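STAS/SEC14 domain-containing protein (Shewanella loihica PV-4, PDB 2Q3L) is of unknown function but has a SpoIIAA-like fold of the STAS clan, and may associate with membranes and bind a ligand. Local coordinates at residues A[22-27]-A[54-59]; A[30-35]-A[67-72]; A[87-92]-A[119-124]. All coordinates share one frame; numbering follows the deposited sequence.

Interaction 1: residues A[22-27]-A[54-59]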
# COMPACT_ATOMS: atom_id res chain seq x y z
N LEU A 22 -3.90 24.93 6.80
CA LEU A 22 -3.61 23.82 5.93
C LEU A 22 -4.52 22.68 6.36
O LEU A 22 -4.62 22.38 7.54
CB LEU A 22 -2.12 23.49 6.03
CG LEU A 22 -1.56 22.47 5.06
CD1 LEU A 22 -1.82 22.87 3.64
CD2 LEU A 22 -0.04 22.23 5.33
N ALA A 23 -5.24 22.09 5.40
CA ALA A 23 -6.21 21.05 5.71
C ALA A 23 -5.85 19.77 5.02
O ALA A 23 -5.48 19.76 3.84
CB ALA A 23 -7.63 21.47 5.27
N PHE A 24 -5.97 18.69 5.78
CA PHE A 24 -5.75 17.35 5.29
C PHE A 24 -6.95 16.52 5.65
O PHE A 24 -7.59 16.73 6.69
CB PHE A 24 -4.57 16.67 5.97
CG PHE A 24 -3.28 17.40 5.84
CD1 PHE A 24 -2.98 18.43 6.70
CD2 PHE A 24 -2.33 17.01 4.90
CE1 PHE A 24 -1.79 19.10 6.59
CE2 PHE A 24 -1.12 17.66 4.79
CZ PHE A 24 -0.85 18.71 5.63
N LYS A 25 -7.23 15.54 4.81
CA LYS A 25 -8.26 14.57 5.09
C LYS A 25 -7.71 13.26 4.58
O LYS A 25 -7.52 13.07 3.38
CB LYS A 25 -9.61 14.88 4.44
CG LYS A 25 -10.63 13.83 4.87
CD LYS A 25 -11.97 13.96 4.25
CE LYS A 25 -12.88 12.91 4.93
NZ LYS A 25 -14.21 12.93 4.38
N ALA A 26 -7.46 12.35 5.53
CA ALA A 26 -6.88 11.06 5.28
C ALA A 26 -7.99 10.00 5.29
O ALA A 26 -8.73 9.86 6.27
CB ALA A 26 -5.86 10.77 6.32
N VAL A 27 -8.08 9.24 4.19
CA VAL A 27 -9.15 8.27 4.02
C VAL A 27 -8.66 6.87 3.67
O VAL A 27 -7.82 6.69 2.81
CB VAL A 27 -10.07 8.72 2.87
CG1 VAL A 27 -11.19 7.72 2.65
CG2 VAL A 27 -10.63 10.12 3.16
N ILE A 54 2.81 27.63 10.90
CA ILE A 54 1.73 26.96 10.26
C ILE A 54 0.77 26.33 11.24
O ILE A 54 1.16 25.75 12.25
CB ILE A 54 2.30 25.91 9.30
CG1 ILE A 54 3.27 26.61 8.36
CG2 ILE A 54 1.18 25.18 8.54
CD1 ILE A 54 3.96 25.68 7.47
N VAL A 55 -0.51 26.43 10.91
CA VAL A 55 -1.51 25.75 11.68
C VAL A 55 -2.21 24.81 10.73
O VAL A 55 -2.56 25.20 9.64
CB VAL A 55 -2.47 26.73 12.43
CG1 VAL A 55 -1.66 27.65 13.35
CG2 VAL A 55 -3.36 27.56 11.49
N ALA A 56 -2.41 23.56 11.13
CA ALA A 56 -3.11 22.58 10.28
C ALA A 56 -4.26 21.82 10.97
O ALA A 56 -4.31 21.71 12.21
CB ALA A 56 -2.10 21.55 9.76
N LEU A 57 -5.17 21.34 10.14
CA LEU A 57 -6.26 20.47 10.54
C LEU A 57 -6.09 19.16 9.79
O LEU A 57 -5.87 19.17 8.57
CB LEU A 57 -7.62 21.08 10.19
CG LEU A 57 -8.92 20.29 10.52
CD1 LEU A 57 -10.06 21.16 10.83
CD2 LEU A 57 -9.31 19.39 9.38
N ILE A 58 -6.20 18.03 10.49
CA ILE A 58 -6.09 16.70 9.86
C ILE A 58 -7.31 15.92 10.29
O ILE A 58 -7.49 15.66 11.49
CB ILE A 58 -4.81 15.93 10.28
CG1 ILE A 58 -3.57 16.82 10.15
CG2 ILE A 58 -4.65 14.62 9.47
CD1 ILE A 58 -2.33 16.17 10.60
N ASP A 59 -8.19 15.64 9.32
CA ASP A 59 -9.42 14.89 9.54
C ASP A 59 -9.05 13.41 9.28
O ASP A 59 -8.66 13.01 8.16
CB ASP A 59 -10.54 15.43 8.62
CG ASP A 59 -11.85 14.61 8.69
OD1 ASP A 59 -11.85 13.46 9.17
OD2 ASP A 59 -12.89 15.10 8.21
O HOH W 1 -10.69 11.22 7.32

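Interaction 2: residues A[30-35]-A[67-72]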
# COMPACT_ATOMS: atom_id res chain seq x y z
N LEU A 30 -3.79 4.19 3.74
CA LEU A 30 -2.86 5.04 3.01
C LEU A 30 -1.67 4.24 2.51
O LEU A 30 -1.18 3.34 3.23
CB LEU A 30 -2.37 6.20 3.89
CG LEU A 30 -3.48 7.03 4.55
CD1 LEU A 30 -2.82 8.25 5.25
CD2 LEU A 30 -4.48 7.53 3.57
N THR A 31 -1.25 4.56 1.29
CA THR A 31 -0.13 3.92 0.64
C THR A 31 0.95 4.95 0.41
O THR A 31 0.74 6.15 0.58
CB THR A 31 -0.52 3.37 -0.73
OG1 THR A 31 -0.96 4.46 -1.53
CG2 THR A 31 -1.66 2.32 -0.63
N HIS A 32 2.13 4.45 0.07
CA HIS A 32 3.25 5.28 -0.27
C HIS A 32 2.95 6.19 -1.50
O HIS A 32 3.37 7.36 -1.56
CB HIS A 32 4.42 4.35 -0.56
CG HIS A 32 5.57 5.03 -1.22
ND1 HIS A 32 6.33 5.99 -0.58
CD2 HIS A 32 6.11 4.86 -2.45
CE1 HIS A 32 7.29 6.39 -1.40
NE2 HIS A 32 7.19 5.72 -2.53
N GLU A 33 2.19 5.66 -2.45
CA GLU A 33 1.77 6.40 -3.62
C GLU A 33 0.91 7.58 -3.19
O GLU A 33 1.01 8.62 -3.79
CB GLU A 33 1.03 5.50 -4.61
CG GLU A 33 1.92 4.40 -5.26
CD GLU A 33 2.50 3.30 -4.28
OE1 GLU A 33 1.84 2.93 -3.26
OE2 GLU A 33 3.62 2.78 -4.56
N ASP A 34 0.12 7.44 -2.13
CA ASP A 34 -0.70 8.56 -1.61
C ASP A 34 0.19 9.65 -1.05
O ASP A 34 -0.10 10.82 -1.29
CB ASP A 34 -1.72 8.10 -0.54
CG ASP A 34 -2.74 7.11 -1.09
OD1 ASP A 34 -2.92 7.05 -2.33
OD2 ASP A 34 -3.33 6.36 -0.28
N TYR A 35 1.24 9.29 -0.28
CA TYR A 35 2.20 10.27 0.24
C TYR A 35 2.98 10.92 -0.89
O TYR A 35 3.28 12.11 -0.83
CB TYR A 35 3.12 9.66 1.31
CG TYR A 35 2.43 9.62 2.65
CD1 TYR A 35 1.57 8.57 2.99
CD2 TYR A 35 2.54 10.69 3.52
CE1 TYR A 35 0.84 8.57 4.23
CE2 TYR A 35 1.84 10.70 4.77
CZ TYR A 35 1.00 9.63 5.09
OH TYR A 35 0.33 9.63 6.29
N SER A 67 -0.04 1.96 5.40
CA SER A 67 0.83 0.84 5.06
C SER A 67 2.14 1.08 5.78
O SER A 67 2.39 2.18 6.31
CB SER A 67 1.11 0.75 3.56
OG SER A 67 1.94 1.83 3.09
N LEU A 68 3.00 0.08 5.77
CA LEU A 68 4.29 0.16 6.43
C LEU A 68 5.12 1.26 5.79
O LEU A 68 5.68 2.13 6.49
CB LEU A 68 4.99 -1.20 6.36
CG LEU A 68 6.42 -1.34 6.90
CD1 LEU A 68 6.53 -0.86 8.35
CD2 LEU A 68 6.90 -2.79 6.74
N HIS A 69 5.20 1.23 4.46
CA HIS A 69 5.95 2.24 3.73
C HIS A 69 5.36 3.64 4.00
O HIS A 69 6.11 4.58 4.21
CB HIS A 69 5.95 1.92 2.23
CG HIS A 69 7.00 2.62 1.43
ND1 HIS A 69 7.31 2.23 0.14
CD2 HIS A 69 7.85 3.63 1.73
CE1 HIS A 69 8.30 2.99 -0.32
NE2 HIS A 69 8.65 3.83 0.64
N ALA A 70 4.02 3.77 3.99
CA ALA A 70 3.36 5.02 4.26
C ALA A 70 3.70 5.58 5.65
O ALA A 70 3.93 6.78 5.79
CB ALA A 70 1.88 4.90 4.10
N ALA A 71 3.75 4.71 6.66
CA ALA A 71 4.14 5.14 8.00
C ALA A 71 5.54 5.76 8.00
O ALA A 71 5.82 6.70 8.72
CB ALA A 71 4.07 3.98 8.96
N TRP A 72 6.45 5.19 7.22
CA TRP A 72 7.77 5.77 7.09
C TRP A 72 7.78 7.11 6.37
O TRP A 72 8.52 7.99 6.78
CB TRP A 72 8.72 4.78 6.42
CG TRP A 72 8.99 3.59 7.27
CD1 TRP A 72 8.99 3.55 8.66
CD2 TRP A 72 9.39 2.31 6.84
NE1 TRP A 72 9.32 2.30 9.09
CE2 TRP A 72 9.58 1.52 8.00
CE3 TRP A 72 9.65 1.75 5.59
CZ2 TRP A 72 9.99 0.20 7.94
CZ3 TRP A 72 10.06 0.42 5.53
CH2 TRP A 72 10.22 -0.33 6.70

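Interaction 3: residues A[87-92]-A[119-124]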
# COMPACT_ATOMS: atom_id res chain seq x y z
N ARG A 87 0.58 24.62 15.62
CA ARG A 87 -0.59 23.89 16.11
C ARG A 87 -1.15 22.98 15.07
O ARG A 87 -1.22 23.35 13.91
CB ARG A 87 -1.73 24.82 16.59
CG ARG A 87 -1.37 25.72 17.75
CD ARG A 87 -2.64 26.46 18.28
NE ARG A 87 -3.02 27.53 17.36
CZ ARG A 87 -2.45 28.74 17.33
NH1 ARG A 87 -1.47 29.03 18.17
NH2 ARG A 87 -2.84 29.67 16.46
N VAL A 88 -1.56 21.81 15.51
CA VAL A 88 -2.24 20.83 14.69
C VAL A 88 -3.49 20.28 15.40
O VAL A 88 -3.43 19.68 16.48
CB VAL A 88 -1.30 19.68 14.27
CG1 VAL A 88 -1.97 18.80 13.23
CG2 VAL A 88 -0.01 20.26 13.71
N ALA A 89 -4.63 20.49 14.77
CA ALA A 89 -5.92 19.99 15.26
C ALA A 89 -6.21 18.65 14.59
O ALA A 89 -6.23 18.59 13.40
CB ALA A 89 -7.02 20.95 14.90
N ILE A 90 -6.46 17.61 15.39
CA ILE A 90 -6.86 16.33 14.85
C ILE A 90 -8.36 16.14 15.03
O ILE A 90 -8.85 16.25 16.11
CB ILE A 90 -6.15 15.19 15.57
CG1 ILE A 90 -4.63 15.40 15.53
CG2 ILE A 90 -6.54 13.86 14.95
CD1 ILE A 90 -4.05 15.50 14.18
N ILE A 91 -9.06 15.82 13.96
CA ILE A 91 -10.49 15.59 13.99
C ILE A 91 -10.74 14.12 13.79
O ILE A 91 -10.41 13.57 12.75
CB ILE A 91 -11.20 16.42 12.92
CG1 ILE A 91 -10.98 17.88 13.25
CG2 ILE A 91 -12.72 16.11 12.89
CD1 ILE A 91 -11.78 18.82 12.41
N GLY A 92 -11.30 13.47 14.80
CA GLY A 92 -11.62 12.05 14.69
C GLY A 92 -12.73 11.67 15.63
O GLY A 92 -13.55 12.50 16.01
N ARG A 119 -15.86 22.86 14.17
CA ARG A 119 -15.99 24.25 14.65
C ARG A 119 -15.19 24.49 15.96
O ARG A 119 -14.55 25.53 16.14
CB ARG A 119 -17.47 24.65 14.78
N ASP A 120 -15.24 23.55 16.89
CA ASP A 120 -14.37 23.63 18.07
C ASP A 120 -12.89 23.61 17.69
O ASP A 120 -12.10 24.34 18.25
CB ASP A 120 -14.60 22.45 18.99
CG ASP A 120 -15.79 22.62 19.90
OD1 ASP A 120 -16.13 23.75 20.28
OD2 ASP A 120 -16.36 21.58 20.28
N ALA A 121 -12.52 22.71 16.76
CA ALA A 121 -11.13 22.57 16.36
C ALA A 121 -10.65 23.87 15.72
O ALA A 121 -9.59 24.40 16.08
CB ALA A 121 -10.99 21.44 15.38
N LEU A 122 -11.44 24.41 14.81
CA LEU A 122 -11.06 25.66 14.15
C LEU A 122 -11.01 26.84 15.06
O LEU A 122 -10.25 27.75 14.80
CB LEU A 122 -11.97 25.99 12.95
CG LEU A 122 -11.78 25.00 11.81
CD1 LEU A 122 -12.70 25.35 10.66
CD2 LEU A 122 -10.34 24.97 11.36
N ASP A 123 -11.83 26.86 16.11
CA ASP A 123 -11.79 27.93 17.07
C ASP A 123 -10.45 27.92 17.81
O ASP A 123 -9.85 28.98 18.03
CB ASP A 123 -12.95 27.76 18.07
CG ASP A 123 -12.97 28.83 19.14
OD1 ASP A 123 -12.39 29.92 18.91
OD2 ASP A 123 -13.54 28.60 20.22
N TRP A 124 -9.98 26.74 18.19
CA TRP A 124 -8.71 26.57 18.91
C TRP A 124 -7.52 26.74 17.95
O TRP A 124 -6.49 27.34 18.30
CB TRP A 124 -8.65 25.19 19.58
CG TRP A 124 -7.32 24.83 20.14
CD1 TRP A 124 -6.85 25.10 21.39
CD2 TRP A 124 -6.28 24.09 19.47
NE1 TRP A 124 -5.58 24.60 21.53
CE2 TRP A 124 -5.21 23.97 20.37
CE3 TRP A 124 -6.16 23.51 18.20
CZ2 TRP A 124 -4.02 23.31 20.02
CZ3 TRP A 124 -5.02 22.84 17.88
CH2 TRP A 124 -3.95 22.74 18.79

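Interaction 1: residues A[22-27]-A[54-59]
F24 leans its ring toward the small side chain of A56, the methyl CB meeting ring atom CE1 at 4.0 Å, close to the ring plane. Larger I58 stands beside F24 and points the same way; I58 CG1 lies 3.9 Å from F24 CD1. With CG turned beside the backbone N (chi1 -58°), the ring tips back along its strand, so it fills the dip at A56 while I58 rises next to it. L22 shares this face, its CB 4.2 Å from A56 CB; I11 of strand 7-16 touches both L22 and F24. The two strands run parallel, as the first and second strands of a beta-alpha-beta crossover through helix 32-45 in the SpoIIAA-like fold. Five backbone hydrogen bonds join them, alternating in direction, among them F24 N to L57 O at 2.8 Å; L57 O also lies at the edge of the F24 ring. On the other face A23 is the low point beside L57, which reaches on to L122 and L125 of helix 118-125. Extended K25 lies alongside D59, its CE 3.9 Å from OD2, but NZ forms its salt bridge with E62 and D59 OD1 bonds to T61. A water bridges A26 O and D59 OD1.

Interaction 2: residues A[30-35]-A[67-72]
H32 and H69 lay their imidazoles together in an offset stack where two helix N-termini meet, those of helices 32-45 and 68-81 on one side of the SpoIIAA-like sheet. The planes are only 4° apart and the centroids 3.7 Å; H69 CE1 sits over the centre of the H32 ring, while H32 ND1 lies over the H69 ring nearer its rim. Both side chains swing CG anti to the backbone N (chi1 167° and -163°), which brings the rings out from their helices to meet face on. The CB of H32 adds a CH-pi contact over the H69 ring. The nearby nitrogens H32 ND1 and H69 NE2 are not hydrogen-bonded to each other; D73 engages H32 ND1 instead and so fixes the rotation of that ring. Deeper in, A70 presents its methyl to the Y35 ring, CB lying 3.8 Å from CE1, and A70 O stands above the same ring toward its rim. Y35 OH binds a 2-methyl-2,4-pentanediol molecule, probably from the crystallisation liquor, which may mark a pocket. T31 and D34 form a capping box at one helix start, and S67 is the N-cap of the other. H69 also packs on L68 of the second subunit. Between the two starts, S67 N donates to L30 O at 2.8 Å.

Interaction 3: residues A[87-92]-A[119-124]
R87 lays the aliphatic part of its side chain across the indole of W124. Its CD stands 4.0 Å from the centroid of the six-membered ring, over the face and displaced toward the rim, in a CH-pi contact, and CB comes within 3.8 Å of CH2. With chi1 at 170°, the W124 CG lies trans to the residue's own N, which carries the indole up to the strand, where CZ3 touches A89 CB at 4.1 Å and A89 N lies at the ring edge. One helical turn earlier A121 faces the strand with its methyl: A89 CB and I91 CD1 each approach A121 CB to 4.0 Å. The small pair A89 and A121 brings the backbones close together, their CA atoms 5.9 Å apart, and over these short segments the two axes are nearly antiparallel (176°). This is the packing of the C-terminal helix 118-125 on the parallel part of the SpoIIAA-like sheet. Around this first shell, F115 of strand 111-115 touches A121, K113 touches W124, and L57 of strand 54-66 meets I91; L125 packs on A89. The R87 chain bends at chi3, turning the guanidinium steeply to the indole, at 78°, and NE donates to L125 O near the helix end. No hydrogen bond crosses between the two segments, so they are held together largely by apolar packing and the CH-pi contact, while the polar end of R87 is tied to the last residues of the chain; a long, weak ion pair from NH2 to the terminal carboxylate of C126 may add modest electrostatic attraction there.

Overall arrangement
Interactions 1 and 3 share the sheet: strands 54-66 and 85-91 are neighbours in it, and the two contacts, with centres about 9 Å apart, touch through A56 O to A89 N and I58 O to I91 N and through packing of L57 on I91. Interaction 2 lies about 17 Å from interaction 1 and 24 Å from interaction 3, centre to centre, across the chain's centre from the latter. Its segments alternate along the chain with those of interaction 1, whereas interaction 3 follows both. Helices 32-45 and 68-81 lie on one side of the sheet and helix 118-125 on the other, so both its faces are packed; interactions 1 and 2 also reach the second subunit.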